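Local coordinates for 2-aminomuconate 6-semialdehyde dehydrogenase (Burkholderia cenocepacia, PDB 4U3W), which probably oxidises 2-aminomuconate 6-semialdehyde to 2-aminomuconate with NAD+ as hydride acceptor, as a member of the aldehyde dehydrogenase family, at residues A67-W76 with G216-L224; A85-E96 with I126-R137. One frame throughout, in Å; residues are numbered along the deposited sequence.

Interaction 1 of 2, residues A67-W76 with G216-L224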
# COMPACT_ATOMS: atom_id res chain seq x y z
N ALA A 67 29.26 -0.10 23.15
CA ALA A 67 28.33 0.78 23.87
C ALA A 67 26.96 0.80 23.18
O ALA A 67 25.91 0.78 23.84
CB ALA A 67 28.87 2.21 23.98
N ALA A 68 27.01 0.84 21.85
CA ALA A 68 25.78 0.85 21.03
C ALA A 68 25.04 -0.46 21.21
O ALA A 68 23.82 -0.48 21.39
CB ALA A 68 26.11 1.11 19.54
N HIS A 69 25.79 -1.57 21.20
CA HIS A 69 25.16 -2.88 21.42
C HIS A 69 24.55 -3.05 22.80
O HIS A 69 23.46 -3.63 22.94
CB HIS A 69 26.15 -4.01 21.14
CG HIS A 69 26.06 -4.50 19.73
ND1 HIS A 69 24.95 -5.18 19.25
CD2 HIS A 69 26.88 -4.34 18.67
CE1 HIS A 69 25.12 -5.44 17.97
NE2 HIS A 69 26.28 -4.95 17.59
N ALA A 70 25.25 -2.55 23.82
CA ALA A 70 24.69 -2.61 25.17
C ALA A 70 23.41 -1.76 25.27
O ALA A 70 22.45 -2.14 25.93
CB ALA A 70 25.74 -2.16 26.20
N ALA A 71 23.38 -0.61 24.60
CA ALA A 71 22.22 0.29 24.63
C ALA A 71 20.98 -0.32 23.95
O ALA A 71 19.83 -0.08 24.36
CB ALA A 71 22.60 1.67 23.98
N GLN A 72 21.20 -1.12 22.91
CA GLN A 72 20.11 -1.91 22.35
C GLN A 72 19.39 -2.75 23.45
O GLN A 72 18.17 -2.64 23.67
CB GLN A 72 20.64 -2.86 21.27
CG GLN A 72 20.83 -2.22 19.92
CD GLN A 72 19.47 -1.89 19.23
OE1 GLN A 72 18.81 -2.77 18.71
NE2 GLN A 72 19.10 -0.60 19.21
N LYS A 73 20.17 -3.56 24.15
CA LYS A 73 19.60 -4.47 25.14
C LYS A 73 19.14 -3.72 26.39
O LYS A 73 18.28 -4.19 27.11
CB LYS A 73 20.63 -5.56 25.50
CG LYS A 73 21.23 -6.22 24.27
CD LYS A 73 22.29 -7.25 24.61
CE LYS A 73 23.48 -7.13 23.63
NZ LYS A 73 24.69 -7.89 24.06
N ALA A 74 19.71 -2.55 26.68
CA ALA A 74 19.29 -1.82 27.87
C ALA A 74 17.91 -1.18 27.66
O ALA A 74 17.38 -0.54 28.58
CB ALA A 74 20.29 -0.77 28.26
N GLY A 75 17.34 -1.32 26.47
CA GLY A 75 15.95 -0.96 26.32
C GLY A 75 15.60 -0.08 25.13
O GLY A 75 14.44 0.10 24.83
N TRP A 76 16.60 0.47 24.45
CA TRP A 76 16.31 1.31 23.27
C TRP A 76 15.63 0.47 22.21
O TRP A 76 14.78 0.96 21.44
CB TRP A 76 17.58 1.92 22.70
CG TRP A 76 17.29 2.83 21.48
CD1 TRP A 76 17.55 2.55 20.18
CD2 TRP A 76 16.64 4.11 21.50
NE1 TRP A 76 17.14 3.60 19.37
CE2 TRP A 76 16.60 4.58 20.16
CE3 TRP A 76 16.14 4.94 22.52
CZ2 TRP A 76 16.06 5.84 19.80
CZ3 TRP A 76 15.61 6.20 22.17
CH2 TRP A 76 15.57 6.63 20.82
N GLY A 216 19.12 14.33 26.68
CA GLY A 216 19.18 13.14 27.53
C GLY A 216 18.86 11.84 26.82
O GLY A 216 18.35 10.91 27.43
N LEU A 217 19.14 11.77 25.52
CA LEU A 217 19.04 10.49 24.84
C LEU A 217 19.87 9.41 25.62
O LEU A 217 20.98 9.71 26.06
CB LEU A 217 19.55 10.65 23.41
CG LEU A 217 19.16 9.53 22.46
CD1 LEU A 217 17.64 9.65 22.14
CD2 LEU A 217 20.02 9.68 21.23
N PRO A 218 19.34 8.20 25.82
CA PRO A 218 20.08 7.20 26.65
C PRO A 218 21.52 6.91 26.18
O PRO A 218 21.83 6.96 24.98
CB PRO A 218 19.23 5.95 26.52
CG PRO A 218 17.80 6.48 26.30
CD PRO A 218 18.00 7.69 25.41
N PRO A 219 22.42 6.67 27.13
CA PRO A 219 23.85 6.51 26.78
C PRO A 219 24.04 5.30 25.84
O PRO A 219 23.42 4.24 26.02
CB PRO A 219 24.56 6.31 28.15
CG PRO A 219 23.42 5.85 29.11
CD PRO A 219 22.17 6.58 28.59
N GLY A 220 24.85 5.49 24.79
CA GLY A 220 25.10 4.43 23.81
C GLY A 220 24.18 4.39 22.61
O GLY A 220 24.47 3.71 21.62
N VAL A 221 23.06 5.12 22.67
CA VAL A 221 22.14 5.12 21.55
C VAL A 221 22.72 5.88 20.36
O VAL A 221 22.67 5.40 19.23
CB VAL A 221 20.73 5.70 21.95
CG1 VAL A 221 19.87 5.93 20.73
CG2 VAL A 221 20.03 4.76 22.96
N PHE A 222 23.34 7.04 20.62
CA PHE A 222 24.01 7.81 19.61
C PHE A 222 25.51 8.00 19.99
O PHE A 222 25.81 8.57 21.03
CB PHE A 222 23.36 9.18 19.42
CG PHE A 222 24.12 10.06 18.46
CD1 PHE A 222 23.84 10.00 17.09
CD2 PHE A 222 25.08 10.95 18.93
CE1 PHE A 222 24.52 10.81 16.18
CE2 PHE A 222 25.76 11.76 18.02
CZ PHE A 222 25.49 11.69 16.66
N ASN A 223 26.42 7.55 19.13
CA ASN A 223 27.87 7.67 19.39
C ASN A 223 28.53 8.35 18.19
O ASN A 223 28.24 8.02 17.05
CB ASN A 223 28.51 6.30 19.64
CG ASN A 223 27.77 5.53 20.67
OD1 ASN A 223 28.01 5.67 21.86
ND2 ASN A 223 26.84 4.72 20.22
N LEU A 224 29.38 9.34 18.48
CA LEU A 224 30.13 10.09 17.47
C LEU A 224 31.61 9.78 17.58
O LEU A 224 32.19 9.89 18.66
CB LEU A 224 29.92 11.60 17.66
CG LEU A 224 30.69 12.45 16.64
CD1 LEU A 224 29.99 12.39 15.31
CD2 LEU A 224 30.63 13.88 17.15

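Interaction 2 of 2, residues A85-E96 with I126-R137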
# COMPACT_ATOMS: atom_id res chain seq x y z
N ALA A 85 9.37 8.76 17.99
CA ALA A 85 8.98 9.99 17.30
C ALA A 85 9.13 11.14 18.27
O ALA A 85 9.57 12.22 17.91
CB ALA A 85 7.51 9.90 16.72
N ALA A 86 8.80 10.91 19.54
CA ALA A 86 8.96 11.99 20.49
C ALA A 86 10.44 12.36 20.71
O ALA A 86 10.73 13.53 20.88
CB ALA A 86 8.30 11.63 21.82
N TRP A 87 11.34 11.38 20.76
CA TRP A 87 12.76 11.67 20.88
C TRP A 87 13.22 12.50 19.67
O TRP A 87 13.94 13.48 19.81
CB TRP A 87 13.58 10.38 20.99
CG TRP A 87 13.69 9.81 22.40
CD1 TRP A 87 13.20 8.60 22.85
CD2 TRP A 87 14.32 10.43 23.55
NE1 TRP A 87 13.48 8.44 24.20
CE2 TRP A 87 14.18 9.54 24.64
CE3 TRP A 87 14.98 11.66 23.75
CZ2 TRP A 87 14.67 9.84 25.92
CZ3 TRP A 87 15.50 11.95 25.02
CH2 TRP A 87 15.33 11.04 26.09
N LEU A 88 12.80 12.09 18.49
CA LEU A 88 13.26 12.78 17.27
C LEU A 88 12.78 14.25 17.20
O LEU A 88 13.55 15.17 16.82
CB LEU A 88 12.81 11.97 16.04
CG LEU A 88 13.91 11.01 15.53
CD1 LEU A 88 14.23 9.88 16.49
CD2 LEU A 88 13.59 10.45 14.15
N HIS A 89 11.54 14.51 17.67
CA HIS A 89 11.09 15.88 17.74
C HIS A 89 11.84 16.66 18.82
O HIS A 89 12.10 17.84 18.65
CB HIS A 89 9.58 15.94 18.00
CG HIS A 89 8.76 15.80 16.75
ND1 HIS A 89 8.70 16.79 15.78
CD2 HIS A 89 7.97 14.79 16.31
CE1 HIS A 89 7.92 16.38 14.80
NE2 HIS A 89 7.46 15.17 15.10
N LYS A 90 12.19 16.02 19.94
CA LYS A 90 13.00 16.72 20.96
C LYS A 90 14.35 17.12 20.39
O LYS A 90 14.89 18.19 20.70
CB LYS A 90 13.24 15.82 22.18
CG LYS A 90 12.11 15.85 23.23
CD LYS A 90 12.47 14.95 24.43
CE LYS A 90 11.28 14.11 24.89
NZ LYS A 90 10.27 14.78 25.77
N ILE A 91 14.93 16.22 19.59
CA ILE A 91 16.24 16.50 18.98
C ILE A 91 16.09 17.66 18.01
O ILE A 91 16.85 18.61 18.02
CB ILE A 91 16.80 15.24 18.27
CG1 ILE A 91 17.15 14.16 19.31
CG2 ILE A 91 18.06 15.58 17.44
CD1 ILE A 91 17.25 12.72 18.74
N ALA A 92 15.04 17.59 17.18
CA ALA A 92 14.77 18.69 16.25
C ALA A 92 14.64 20.02 16.98
O ALA A 92 15.24 21.02 16.58
CB ALA A 92 13.51 18.37 15.44
N ASP A 93 13.89 20.03 18.08
CA ASP A 93 13.74 21.25 18.89
C ASP A 93 15.08 21.76 19.42
O ASP A 93 15.32 22.97 19.50
CB ASP A 93 12.78 21.00 20.08
CG ASP A 93 11.33 20.81 19.64
OD1 ASP A 93 11.01 21.09 18.47
OD2 ASP A 93 10.51 20.34 20.45
N GLY A 94 15.94 20.84 19.85
CA GLY A 94 17.25 21.20 20.41
C GLY A 94 18.19 21.85 19.41
O GLY A 94 18.99 22.73 19.76
N ILE A 95 18.10 21.42 18.16
CA ILE A 95 18.89 22.03 17.08
C ILE A 95 18.34 23.45 16.81
O ILE A 95 19.09 24.43 16.74
CB ILE A 95 18.82 21.19 15.79
CG1 ILE A 95 19.39 19.77 16.00
CG2 ILE A 95 19.65 21.85 14.69
CD1 ILE A 95 19.05 18.80 14.80
N GLU A 96 17.02 23.53 16.65
CA GLU A 96 16.31 24.81 16.46
C GLU A 96 16.71 25.83 17.54
O GLU A 96 16.93 26.98 17.25
CB GLU A 96 14.79 24.57 16.50
CG GLU A 96 13.97 25.12 15.33
CD GLU A 96 12.63 24.36 15.15
OE1 GLU A 96 12.07 23.89 16.16
OE2 GLU A 96 12.16 24.22 14.00
N ILE A 126 17.06 19.93 10.26
CA ILE A 126 16.01 19.83 11.27
C ILE A 126 14.83 19.07 10.71
O ILE A 126 14.28 18.17 11.38
CB ILE A 126 15.60 21.25 11.75
CG1 ILE A 126 16.79 21.85 12.48
CG2 ILE A 126 14.28 21.22 12.62
CD1 ILE A 126 16.79 23.32 12.71
N ALA A 127 14.47 19.36 9.45
CA ALA A 127 13.30 18.72 8.82
C ALA A 127 13.43 17.19 8.68
O ALA A 127 12.39 16.46 8.69
CB ALA A 127 13.04 19.38 7.43
N ASN A 128 14.66 16.69 8.52
CA ASN A 128 14.90 15.24 8.46
C ASN A 128 14.40 14.56 9.72
O ASN A 128 13.74 13.52 9.62
CB ASN A 128 16.39 14.91 8.29
CG ASN A 128 16.87 15.09 6.85
OD1 ASN A 128 16.08 14.98 5.91
ND2 ASN A 128 18.17 15.43 6.68
N PHE A 129 14.69 15.16 10.88
CA PHE A 129 14.23 14.56 12.14
C PHE A 129 12.68 14.58 12.22
O PHE A 129 12.08 13.55 12.57
CB PHE A 129 14.86 15.26 13.35
CG PHE A 129 16.28 14.81 13.61
CD1 PHE A 129 16.55 13.60 14.23
CD2 PHE A 129 17.35 15.58 13.17
CE1 PHE A 129 17.87 13.17 14.42
CE2 PHE A 129 18.68 15.15 13.40
CZ PHE A 129 18.91 13.95 14.01
N ARG A 130 12.04 15.70 11.85
CA ARG A 130 10.57 15.80 11.97
C ARG A 130 9.87 14.88 10.99
O ARG A 130 8.84 14.27 11.30
CB ARG A 130 10.09 17.25 11.76
CG ARG A 130 10.79 18.21 12.72
CD ARG A 130 9.86 19.28 13.22
NE ARG A 130 10.55 20.38 13.85
CZ ARG A 130 10.73 20.49 15.16
NH1 ARG A 130 10.26 19.53 15.99
NH2 ARG A 130 11.34 21.56 15.65
N THR A 131 10.46 14.76 9.80
CA THR A 131 9.88 13.91 8.79
C THR A 131 9.84 12.45 9.17
O THR A 131 8.82 11.77 9.05
CB THR A 131 10.64 14.06 7.47
OG1 THR A 131 10.30 15.32 6.92
CG2 THR A 131 10.22 12.97 6.47
N PHE A 132 10.98 11.92 9.60
CA PHE A 132 10.98 10.53 9.97
C PHE A 132 10.26 10.28 11.27
O PHE A 132 9.78 9.18 11.49
CB PHE A 132 12.43 9.97 10.02
CG PHE A 132 13.02 9.79 8.65
CD1 PHE A 132 12.55 8.77 7.82
CD2 PHE A 132 13.93 10.69 8.14
CE1 PHE A 132 13.05 8.64 6.51
CE2 PHE A 132 14.42 10.57 6.84
CZ PHE A 132 13.99 9.52 6.04
N ALA A 133 10.18 11.27 12.15
CA ALA A 133 9.31 11.11 13.33
C ALA A 133 7.87 10.88 12.87
O ALA A 133 7.22 9.96 13.32
CB ALA A 133 9.42 12.30 14.25
N ASP A 134 7.36 11.69 11.96
CA ASP A 134 5.99 11.48 11.50
C ASP A 134 5.79 10.17 10.69
O ASP A 134 4.78 9.48 10.84
CB ASP A 134 5.55 12.69 10.70
CG ASP A 134 5.58 13.96 11.55
OD1 ASP A 134 5.57 13.86 12.81
OD2 ASP A 134 5.68 15.05 10.97
N LEU A 135 6.75 9.79 9.85
CA LEU A 135 6.60 8.53 9.14
C LEU A 135 6.51 7.30 10.08
O LEU A 135 5.67 6.41 9.87
CB LEU A 135 7.76 8.32 8.14
CG LEU A 135 7.66 9.26 6.90
CD1 LEU A 135 8.93 9.24 6.04
CD2 LEU A 135 6.42 8.95 6.02
N VAL A 136 7.32 7.23 11.11
CA VAL A 136 7.35 6.02 11.93
C VAL A 136 6.06 5.97 12.75
O VAL A 136 5.57 4.89 13.03
CB VAL A 136 8.62 5.95 12.84
CG1 VAL A 136 8.37 6.52 14.22
CG2 VAL A 136 9.10 4.52 12.96
N ARG A 137 5.52 7.14 13.08
CA ARG A 137 4.33 7.16 13.93
C ARG A 137 3.12 6.60 13.17
O ARG A 137 2.25 5.97 13.75
CB ARG A 137 4.05 8.57 14.45
CG ARG A 137 3.72 8.54 15.93
CD ARG A 137 3.26 9.86 16.55
NE ARG A 137 4.17 10.99 16.37
CZ ARG A 137 4.06 11.89 15.40
NH1 ARG A 137 3.09 11.79 14.50
NH2 ARG A 137 4.93 12.90 15.33
O HOH W 1 11.02 22.51 12.48

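Interaction 1 of 2, residues A67-W76 with G216-L224
A71 pushes its methyl group into the type II beta turn P218-V221, where the loop leading into strand 222-224 of the aldehyde dehydrogenase fold wraps against the side of helix 58-76. The hollow it enters is built of backbone: A71 CB lies 3.4 Å from P219 O and equally near the carbonyl carbon of G220, with V221 beside them. G220, at positive phi (91°) and with no side chain, presses its alpha carbon to A67 O, and A68 CA comes within 4.6 Å of G220 CA. A68 CA also meets G220 O at 3.2 Å in a fairly straight CA-H...O contact.

At the C-terminal end of the helix the larger bump is W76. With CG anti to the backbone N (chi1 -179°), its indole swings to the loop and V221 stands over one face, CG1 above the five-membered ring at 3.7 Å from the centroid, 15° off the normal, while CG2 touches CG and CD2. L217 CD1 and P218 CD reach the six-membered ring obliquely. Strand 192-196 completes the packing, C192 touching A68, A71 and W76.

N223 lies beside the methyls of A67 and A68. Its OD1 takes a hydrogen bond from N29 N, and its ND2 serves V193 O as well as the turn, which fixes the amide. The bond from N223 ND2 to G220 O, 2.9 Å long, approaches from well above the carbonyl plane.

Interaction 2 of 2, residues A85-E96 with I126-R137
Helices 85-96 and 126-137 run antiparallel, their axes 8.3 Å apart at closest approach and 164° between their directions. Small residues set the spacing: A85 and A133 bring their alpha carbons to 4.1 Å, and A92 keeps the helices close further along, its CA 5.3 Å from I126 CA.

F129 is the central knob, seated among L88, I91, A92 and I95. I91 CG2 sits over the middle of one ring face, 3.9 Å from the centroid, while L88 CG meets the ring edge and I95 CD1 approaches obliquely.

Along the more polar flank R130 is a second knob, among H89, A92, D93 and E96. Its chain bends at chi2 (-142°) and lays the guanidinium flat over the A92 methyl. Its partners H89 and D93 then meet it at the edge, in the guanidinium plane: NH1 donates to H89 ND1 at 3.2 Å, and NH1 and NH2 both grip D93 OD1. Less certainly, E96, in the conformer given, reaches R130 NH2 and shares water 1 with R130 NE.

H89 is held at both nitrogens. Accepting at ND1 leaves NE2 to donate to D134 OD1 at 3.2 Å, 163° at the hydrogen, fixing the imidazole's rotation. R137 NH2 also bonds D134 OD1, at 2.8 Å, while D134 OD2 and R137 NH1 make reciprocal salt bridges with R137 and D134 of the second subunit. This is knobs-into-holes packing of an antiparallel helix pair flanked by salt bridges, set against helix 175-188 (F129 on T180 and A184) among the helices around the central sheet of the aldehyde dehydrogenase fold.

How the interactions relate
Both contacts are largely buried, their centres 18 Å apart, and consecutive helices 58-76 and 81-96 supply one side of each. They meet at W87, which stands away from helix 126-137: its ring packs on W76, planes about 55° apart, and also touches G216, L217 and P218. Helix 203-214 backs both, M212 touching L217 in interaction 1 and I91 in interaction 2. Their chemistry differs. Interaction 1 fits a helix to a loop through methyls, backbone and one indole face, with the N223 amide tied to the chain around it; interaction 2 joins two helices with more than twice the buried area, an apolar core and a charged flank that continues into a neighbouring subunit, which interaction 1 does not touch.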